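Local coordinates for periplasmic binding protein component of an ABC type zinc uptake transporter (Synechocystis sp., PDB 2OV1), which probably captures zinc in the periplasm and delivers it to the membrane components of an ABC-type zinc uptake transporter, at residues V97-I102 with S167-A172; K160-H165 with I180-E185. All blocks are in the same frame, centred on the assembly; numbering follows the deposited sequence.

Contact 1: V97-I102 with S167-A172; sequences VADPHI and SWAYFA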
ATOM      1  N   VAL A  97      -6.356   3.757  16.087  1.00 49.47           N
ATOM      2  CA  VAL A  97      -6.045   4.179  14.726  1.00 44.03           C
ATOM      3  C   VAL A  97      -6.200   3.042  13.717  1.00 39.69           C
ATOM      4  O   VAL A  97      -5.735   1.923  13.945  1.00 39.48           O
ATOM      5  CB  VAL A  97      -4.613   4.762  14.650  1.00 44.38           C
ATOM      6  CG1 VAL A  97      -4.213   5.005  13.204  1.00 45.60           C
ATOM      7  CG2 VAL A  97      -4.555   6.074  15.429  1.00 44.70           C
ATOM      8  N   ALA A  98      -6.879   3.343  12.610  1.00 34.87           N
ATOM      9  CA  ALA A  98      -7.119   2.376  11.542  1.00 29.91           C
ATOM     10  C   ALA A  98      -5.908   2.288  10.616  1.00 26.69           C
ATOM     11  O   ALA A  98      -5.199   3.268  10.404  1.00 25.62           O
ATOM     12  CB  ALA A  98      -8.353   2.778  10.748  1.00 28.29           C
ATOM     13  N   ASP A  99      -5.686   1.100  10.063  1.00 23.35           N
ATOM     14  CA  ASP A  99      -4.564   0.839   9.165  1.00 19.80           C
ATOM     15  C   ASP A  99      -4.906   1.286   7.731  1.00 17.45           C
ATOM     16  O   ASP A  99      -5.844   0.767   7.132  1.00 15.37           O
ATOM     17  CB  ASP A  99      -4.253  -0.652   9.188  1.00 20.50           C
ATOM     18  CG  ASP A  99      -2.949  -0.975   8.519  1.00 20.17           C
ATOM     19  OD1 ASP A  99      -2.666  -0.370   7.465  1.00 18.72           O
ATOM     20  OD2 ASP A  99      -2.222  -1.847   9.042  1.00 20.12           O
ATOM     21  N   PRO A 100      -4.132   2.233   7.156  1.00 16.10           N
ATOM     22  CA  PRO A 100      -4.335   2.780   5.800  1.00 15.25           C
ATOM     23  C   PRO A 100      -3.848   1.977   4.594  1.00 14.98           C
ATOM     24  O   PRO A 100      -4.151   2.342   3.457  1.00 15.19           O
ATOM     25  CB  PRO A 100      -3.610   4.131   5.852  1.00 15.32           C
ATOM     26  CG  PRO A 100      -3.230   4.327   7.298  1.00 17.04           C
ATOM     27  CD  PRO A 100      -3.033   2.943   7.823  1.00 14.35           C
ATOM     28  N   HIS A 101      -3.087   0.912   4.837  1.00 15.68           N
ATOM     29  CA  HIS A 101      -2.525   0.101   3.763  1.00 14.70           C
ATOM     30  C   HIS A 101      -3.511  -0.842   3.103  1.00 14.72           C
ATOM     31  O   HIS A 101      -3.276  -2.049   3.051  1.00 16.93           O
ATOM     32  CB  HIS A 101      -1.333  -0.710   4.284  1.00 13.95           C
ATOM     33  CG  HIS A 101      -0.301   0.111   4.988  1.00 12.10           C
ATOM     34  ND1 HIS A 101      -0.382   0.412   6.330  1.00 10.53           N
ATOM     35  CD2 HIS A 101       0.815   0.722   4.528  1.00  9.78           C
ATOM     36  CE1 HIS A 101       0.640   1.178   6.665  1.00 10.80           C
ATOM     37  NE2 HIS A 101       1.380   1.380   5.590  1.00 10.85           N
ATOM     38  N   ILE A 102      -4.607  -0.289   2.597  1.00 13.38           N
ATOM     39  CA  ILE A 102      -5.619  -1.092   1.922  1.00 12.70           C
ATOM     40  C   ILE A 102      -5.304  -1.145   0.439  1.00 13.07           C
ATOM     41  O   ILE A 102      -5.854  -1.970  -0.295  1.00 12.01           O
ATOM     42  CB  ILE A 102      -7.026  -0.488   2.058  1.00 12.40           C
ATOM     43  CG1 ILE A 102      -7.018   0.954   1.527  1.00 13.16           C
ATOM     44  CG2 ILE A 102      -7.488  -0.547   3.491  1.00 10.74           C
ATOM     45  CD1 ILE A 102      -8.404   1.579   1.431  1.00 15.08           C
ATOM     46  N   SER A 167       3.327  -2.957   6.782  1.00 13.01           N
ATOM     47  CA  SER A 167       2.588  -2.335   5.702  1.00 11.19           C
ATOM     48  C   SER A 167       1.723  -3.373   5.004  1.00 12.25           C
ATOM     49  O   SER A 167       0.901  -3.020   4.166  1.00 10.78           O
ATOM     50  CB  SER A 167       3.553  -1.735   4.677  1.00 10.89           C
ATOM     51  OG  SER A 167       4.562  -0.978   5.309  1.00  9.63           O
ATOM     52  N   TRP A 168       1.899  -4.648   5.355  1.00 13.06           N
ATOM     53  CA  TRP A 168       1.151  -5.701   4.692  1.00 13.11           C
ATOM     54  C   TRP A 168       0.076  -6.403   5.526  1.00 13.83           C
ATOM     55  O   TRP A 168      -0.146  -7.606   5.375  1.00 14.47           O
ATOM     56  CB  TRP A 168       2.147  -6.721   4.099  1.00 11.53           C
ATOM     57  CG  TRP A 168       3.321  -6.043   3.423  1.00 14.32           C
ATOM     58  CD1 TRP A 168       4.409  -5.472   4.044  1.00 13.86           C
ATOM     59  CD2 TRP A 168       3.447  -5.707   2.034  1.00 13.78           C
ATOM     60  NE1 TRP A 168       5.184  -4.796   3.139  1.00 13.40           N
ATOM     61  CE2 TRP A 168       4.622  -4.923   1.896  1.00 13.70           C
ATOM     62  CE3 TRP A 168       2.683  -5.983   0.892  1.00 14.51           C
ATOM     63  CZ2 TRP A 168       5.046  -4.415   0.659  1.00 12.91           C
ATOM     64  CZ3 TRP A 168       3.106  -5.475  -0.337  1.00 15.47           C
ATOM     65  CH2 TRP A 168       4.275  -4.701  -0.443  1.00 14.60           C
ATOM     66  N   ALA A 169      -0.616  -5.662   6.386  1.00 14.74           N
ATOM     67  CA  ALA A 169      -1.646  -6.281   7.236  1.00 15.28           C
ATOM     68  C   ALA A 169      -2.849  -6.758   6.429  1.00 16.22           C
ATOM     69  O   ALA A 169      -3.408  -7.822   6.696  1.00 18.20           O
ATOM     70  CB  ALA A 169      -2.108  -5.300   8.323  1.00 13.22           C
ATOM     71  N   TYR A 170      -3.247  -5.958   5.449  1.00 16.85           N
ATOM     72  CA  TYR A 170      -4.377  -6.301   4.609  1.00 17.24           C
ATOM     73  C   TYR A 170      -4.001  -7.467   3.696  1.00 16.92           C
ATOM     74  O   TYR A 170      -4.663  -8.514   3.680  1.00 16.72           O
ATOM     75  CB  TYR A 170      -4.798  -5.056   3.837  1.00 15.29           C
ATOM     76  CG  TYR A 170      -5.475  -4.042   4.741  1.00 15.64           C
ATOM     77  CD1 TYR A 170      -6.822  -4.183   5.081  1.00 15.51           C
ATOM     78  CD2 TYR A 170      -4.768  -2.966   5.290  1.00 13.51           C
ATOM     79  CE1 TYR A 170      -7.454  -3.283   5.939  1.00 14.14           C
ATOM     80  CE2 TYR A 170      -5.396  -2.054   6.159  1.00 12.10           C
ATOM     81  CZ  TYR A 170      -6.737  -2.223   6.473  1.00 12.71           C
ATOM     82  OH  TYR A 170      -7.385  -1.336   7.305  1.00 10.84           O
ATOM     83  N   PHE A 171      -2.927  -7.280   2.944  1.00 17.34           N
ATOM     84  CA  PHE A 171      -2.414  -8.317   2.061  1.00 17.79           C
ATOM     85  C   PHE A 171      -2.302  -9.623   2.864  1.00 18.02           C
ATOM     86  O   PHE A 171      -2.703 -10.685   2.402  1.00 19.27           O
ATOM     87  CB  PHE A 171      -1.036  -7.887   1.546  1.00 16.38           C
ATOM     88  CG  PHE A 171      -0.353  -8.908   0.683  1.00 15.97           C
ATOM     89  CD1 PHE A 171      -0.373  -8.796  -0.705  1.00 15.74           C
ATOM     90  CD2 PHE A 171       0.345  -9.965   1.266  1.00 14.63           C
ATOM     91  CE1 PHE A 171       0.296  -9.715  -1.498  1.00 17.84           C
ATOM     92  CE2 PHE A 171       1.013 -10.887   0.489  1.00 16.10           C
ATOM     93  CZ  PHE A 171       0.994 -10.765  -0.904  1.00 17.30           C
ATOM     94  N   ALA A 172      -1.763  -9.521   4.078  1.00 18.66           N
ATOM     95  CA  ALA A 172      -1.581 -10.670   4.960  1.00 18.76           C
ATOM     96  C   ALA A 172      -2.898 -11.342   5.360  1.00 19.96           C
ATOM     97  O   ALA A 172      -3.004 -12.565   5.350  1.00 18.89           O
ATOM     98  CB  ALA A 172      -0.825 -10.251   6.204  1.00 16.69           C
TER
HETATM   99  O   HOH W   1      -0.647  -2.639   7.078  1.00 15.35           O
HETATM  100  O   HOH W   2      -1.766  -4.204   3.783  1.00 11.98           O

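Contact 2: K160-H165 with I180-E185; sequences KFIVFH and IPIEVE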
ATOM      1  N   LYS A 160       3.978 -17.012   8.734  1.00 16.26           N
ATOM      2  CA  LYS A 160       4.509 -15.788   9.302  1.00 15.31           C
ATOM      3  C   LYS A 160       5.703 -15.266   8.501  1.00 14.77           C
ATOM      4  O   LYS A 160       6.476 -16.046   7.950  1.00 15.06           O
ATOM      5  CB  LYS A 160       4.874 -16.064  10.780  1.00 13.00           C
ATOM      6  CG  LYS A 160       3.680 -16.634  11.599  1.00 14.26           C
ATOM      7  CD  LYS A 160       3.968 -17.843  12.540  1.00 15.87           C
ATOM      8  CE  LYS A 160       2.596 -18.530  12.904  1.00 19.48           C
ATOM      9  NZ  LYS A 160       2.492 -19.612  13.981  1.00 11.48           N
ATOM     10  N   PHE A 161       5.808 -13.950   8.375  1.00 14.06           N
ATOM     11  CA  PHE A 161       6.949 -13.358   7.684  1.00 16.34           C
ATOM     12  C   PHE A 161       7.345 -12.098   8.438  1.00 15.68           C
ATOM     13  O   PHE A 161       6.490 -11.354   8.916  1.00 14.88           O
ATOM     14  CB  PHE A 161       6.657 -13.077   6.193  1.00 17.16           C
ATOM     15  CG  PHE A 161       5.526 -12.118   5.943  1.00 18.90           C
ATOM     16  CD1 PHE A 161       5.773 -10.844   5.430  1.00 19.56           C
ATOM     17  CD2 PHE A 161       4.208 -12.505   6.170  1.00 18.09           C
ATOM     18  CE1 PHE A 161       4.721  -9.973   5.140  1.00 18.67           C
ATOM     19  CE2 PHE A 161       3.149 -11.648   5.887  1.00 17.54           C
ATOM     20  CZ  PHE A 161       3.400 -10.383   5.370  1.00 17.80           C
ATOM     21  N   ILE A 162       8.651 -11.903   8.586  1.00 14.96           N
ATOM     22  CA  ILE A 162       9.189 -10.762   9.315  1.00 14.24           C
ATOM     23  C   ILE A 162       9.267  -9.534   8.432  1.00 14.35           C
ATOM     24  O   ILE A 162       9.881  -9.572   7.363  1.00 16.20           O
ATOM     25  CB  ILE A 162      10.622 -11.052   9.835  1.00 14.26           C
ATOM     26  CG1 ILE A 162      10.602 -12.247  10.796  1.00 14.51           C
ATOM     27  CG2 ILE A 162      11.188  -9.815  10.520  1.00 12.74           C
ATOM     28  CD1 ILE A 162      11.996 -12.746  11.174  1.00 15.06           C
ATOM     29  N   VAL A 163       8.642  -8.445   8.866  1.00 13.36           N
ATOM     30  CA  VAL A 163       8.701  -7.201   8.100  1.00 11.95           C
ATOM     31  C   VAL A 163       9.246  -6.081   8.957  1.00 11.35           C
ATOM     32  O   VAL A 163       8.957  -6.018  10.148  1.00  9.66           O
ATOM     33  CB  VAL A 163       7.320  -6.757   7.569  1.00 12.53           C
ATOM     34  CG1 VAL A 163       6.798  -7.780   6.574  1.00 11.92           C
ATOM     35  CG2 VAL A 163       6.355  -6.561   8.707  1.00  8.22           C
ATOM     36  N   PHE A 164      10.042  -5.202   8.354  1.00 12.17           N
ATOM     37  CA  PHE A 164      10.596  -4.080   9.089  1.00 12.56           C
ATOM     38  C   PHE A 164       9.444  -3.169   9.473  1.00 11.55           C
ATOM     39  O   PHE A 164       9.419  -2.638  10.571  1.00 11.67           O
ATOM     40  CB  PHE A 164      11.612  -3.309   8.242  1.00 13.70           C
ATOM     41  CG  PHE A 164      12.059  -2.019   8.866  1.00 15.15           C
ATOM     42  CD1 PHE A 164      12.697  -2.015  10.099  1.00 16.71           C
ATOM     43  CD2 PHE A 164      11.814  -0.804   8.230  1.00 17.38           C
ATOM     44  CE1 PHE A 164      13.084  -0.815  10.695  1.00 17.71           C
ATOM     45  CE2 PHE A 164      12.193   0.400   8.811  1.00 17.65           C
ATOM     46  CZ  PHE A 164      12.830   0.394  10.047  1.00 18.79           C
ATOM     47  N   HIS A 165       8.499  -2.984   8.556  1.00 12.74           N
ATOM     48  CA  HIS A 165       7.314  -2.164   8.817  1.00 15.01           C
ATOM     49  C   HIS A 165       6.062  -2.955   8.477  1.00 15.17           C
ATOM     50  O   HIS A 165       6.019  -3.670   7.481  1.00 15.41           O
ATOM     51  CB  HIS A 165       7.343  -0.863   8.017  1.00 16.04           C
ATOM     52  CG  HIS A 165       8.128   0.221   8.676  1.00 18.64           C
ATOM     53  ND1 HIS A 165       8.271   1.479   8.136  1.00 20.12           N
ATOM     54  CD2 HIS A 165       8.824   0.233   9.845  1.00 18.75           C
ATOM     55  CE1 HIS A 165       9.019   2.221   8.935  1.00 20.98           C
ATOM     56  NE2 HIS A 165       9.366   1.485   9.978  1.00 20.20           N
ATOM     57  N   ILE A 180       5.244 -10.201  11.142  1.00 17.82           N
ATOM     58  CA  ILE A 180       5.932  -9.998  12.407  1.00 16.46           C
ATOM     59  C   ILE A 180       6.718  -8.710  12.160  1.00 17.02           C
ATOM     60  O   ILE A 180       7.755  -8.711  11.496  1.00 15.55           O
ATOM     61  CB  ILE A 180       6.902 -11.167  12.719  1.00 16.66           C
ATOM     62  CG1 ILE A 180       6.195 -12.519  12.514  1.00 17.07           C
ATOM     63  CG2 ILE A 180       7.412 -11.058  14.144  1.00 15.84           C
ATOM     64  CD1 ILE A 180       4.875 -12.656  13.257  1.00 18.70           C
ATOM     65  N   PRO A 181       6.202  -7.583  12.659  1.00 17.34           N
ATOM     66  CA  PRO A 181       6.828  -6.273  12.497  1.00 18.03           C
ATOM     67  C   PRO A 181       7.943  -5.948  13.468  1.00 19.01           C
ATOM     68  O   PRO A 181       7.810  -6.130  14.677  1.00 20.69           O
ATOM     69  CB  PRO A 181       5.648  -5.319  12.634  1.00 17.79           C
ATOM     70  CG  PRO A 181       4.845  -5.980  13.674  1.00 18.28           C
ATOM     71  CD  PRO A 181       4.858  -7.440  13.236  1.00 17.57           C
ATOM     72  N   ILE A 182       9.041  -5.461  12.903  1.00 19.56           N
ATOM     73  CA  ILE A 182      10.233  -5.065  13.639  1.00 19.81           C
ATOM     74  C   ILE A 182      10.000  -3.725  14.334  1.00 21.55           C
ATOM     75  O   ILE A 182      10.376  -3.546  15.489  1.00 22.59           O
ATOM     76  CB  ILE A 182      11.425  -4.872  12.676  1.00 21.57           C
ATOM     77  CG1 ILE A 182      11.799  -6.202  12.022  1.00 20.61           C
ATOM     78  CG2 ILE A 182      12.585  -4.222  13.400  1.00 19.42           C
ATOM     79  CD1 ILE A 182      12.161  -7.283  12.988  1.00 21.39           C
ATOM     80  N   GLU A 183       9.394  -2.789  13.605  1.00 22.25           N
ATOM     81  CA  GLU A 183       9.126  -1.442  14.102  1.00 24.43           C
ATOM     82  C   GLU A 183       7.716  -0.948  13.755  1.00 27.33           C
ATOM     83  O   GLU A 183       7.360  -0.814  12.581  1.00 27.35           O
ATOM     84  CB  GLU A 183      10.190  -0.468  13.542  1.00 23.45           C
ATOM     85  CG  GLU A 183       9.818   1.033  13.568  1.00 24.03           C
ATOM     86  CD  GLU A 183      11.008   1.978  13.268  1.00 24.78           C
ATOM     87  OE1 GLU A 183      11.851   2.191  14.167  1.00 24.14           O
ATOM     88  OE2 GLU A 183      11.102   2.509  12.138  1.00 22.33           O
ATOM     89  N   VAL A 184       6.915  -0.699  14.788  1.00 29.95           N
ATOM     90  CA  VAL A 184       5.552  -0.190  14.622  1.00 33.86           C
ATOM     91  C   VAL A 184       5.497   1.199  15.264  1.00 37.40           C
ATOM     92  O   VAL A 184       5.990   1.392  16.372  1.00 38.04           O
ATOM     93  CB  VAL A 184       4.504  -1.112  15.316  1.00 31.45           C
ATOM     94  CG1 VAL A 184       4.489  -2.476  14.655  1.00 30.21           C
ATOM     95  CG2 VAL A 184       4.824  -1.246  16.799  1.00 32.77           C
ATOM     96  N   GLU A 185       4.908   2.168  14.577  1.00 41.83           N
ATOM     97  CA  GLU A 185       4.825   3.509  15.139  1.00 47.31           C
ATOM     98  C   GLU A 185       3.778   3.600  16.242  1.00 49.43           C
ATOM     99  O   GLU A 185       2.693   3.037  16.121  1.00 50.27           O
ATOM    100  CB  GLU A 185       4.548   4.530  14.028  1.00 49.72           C
ATOM    101  CG  GLU A 185       5.788   4.791  13.195  1.00 53.60           C
ATOM    102  CD  GLU A 185       6.965   5.186  14.071  1.00 56.58           C
ATOM    103  OE1 GLU A 185       7.033   6.373  14.465  1.00 57.94           O
ATOM    104  OE2 GLU A 185       7.804   4.309  14.389  1.00 56.65           O
TER

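Contact 1: V97-I102 with S167-A172
Tyr170 reaches across to the backbone of Asp99, its phenol OH donating to Asp99 O over 2.6 Å, in the carbonyl plane and on a lone pair. The ring gets there because CG stands anti to its own carbonyl carbon (chi1 -72°), which carries the phenol from the first turn of helix 169-174 to the loop 97-102. Over one face of that ring sits the methyl CG2 of Ile102, 3.6 Å from the Tyr170 ring centroid, in a CH-pi contact offset toward the rim. The Asp99 side chain runs past the tyrosine in the opposite direction, its carboxylate plane turned 82° against the ring. Here the loop following the sheet that includes strand 78-81 meets a helix of the sheet that includes strand 160-163, joining the two lobes of this solute-binding fold beside the zinc-binding His101. Asp99 OD1 accepts twice: from His101 N, closing an Asx turn, and from His101 ND1 at 2.7 Å, a His-carboxylate bond on the syn side that holds the imidazole in position. Ser167 CA then lies over the centre of one imidazole face, while Ser167 OG bonds to Glu212. Two waters fill in the polar seam: one links Asp99 OD2 to Ala169 N, the other gives to His101 O and Ser167 O and accepts from Tyr170 N at 2.8 Å. A leucine in place of Tyr170 would probably leave Asp99 O without its phenol donor and deprive the Ile102 methyl of the aromatic face beneath it. The same phenol oxygen also bonds Leu89 N, in the loop region after strand 78-81.

Contact 2: K160-H165 with I180-E185
The beta-alpha-beta unit formed by strand 160-163, helix 169-174 and strand 178-181 brings its two strands together here, parallel and adjacent, with 178-181 at the margin of a four-stranded sheet. Ile180 N gives to Phe161 O, and Val163 N to Ile180 O, each at 2.8 Å. Beyond the strands the pairing continues: Ile182 N meets Val163 O, and Glu183 N meets Phe164 O at 3.0 Å. Ile162 and Ile180 share one face of the sheet, where helix 193-204 covers them; Val163 CG2 and Pro181 CB lie on the other, 4.2 Å apart. Ile182 CD1 approaches Ile162 CG2 to 3.7 Å, and Ile182 CG2 meets Phe164 CD1, the Ile182 and Phe164 side chains crossing at about a right angle.

Past the strand ends lies the zinc site, where His165 is a zinc-binding residue. Its NE2 donates to Glu183 OE2 at 3.0 Å in an almost straight bond (175°), lying in the imidazole plane and using the anti lone pair of the carboxylate. Glu183 reaches it through an extended chain, with CG anti to the backbone N (chi1 161°). Phe164 CE2 sits over the rim of one imidazole face, and His165 ND1 makes a weak bond to Glu212.

Both contacts draw on the same beta-alpha-beta unit: contact 2 pairs its two strands, while contact 1 takes the start of its helix and sets it against a loop that follows the other four-stranded sheet. Contact 1 is buried near the centre of the chain; contact 2 is partly buried and farther out, and the centres of the two contacts lie about 12 Å apart. Their chemistry differs accordingly: side-chain, carbonyl and water-mediated bonds across the first, mainly parallel backbone pairing and aliphatic packing across the second, with one histidine-carboxylate bond beyond the strand ends. They touch through Trp168, which packs on Phe161 and Val163. Each supplies a zinc-binding histidine, His101 and His165, their nearest side-chain atoms about 7 Å apart.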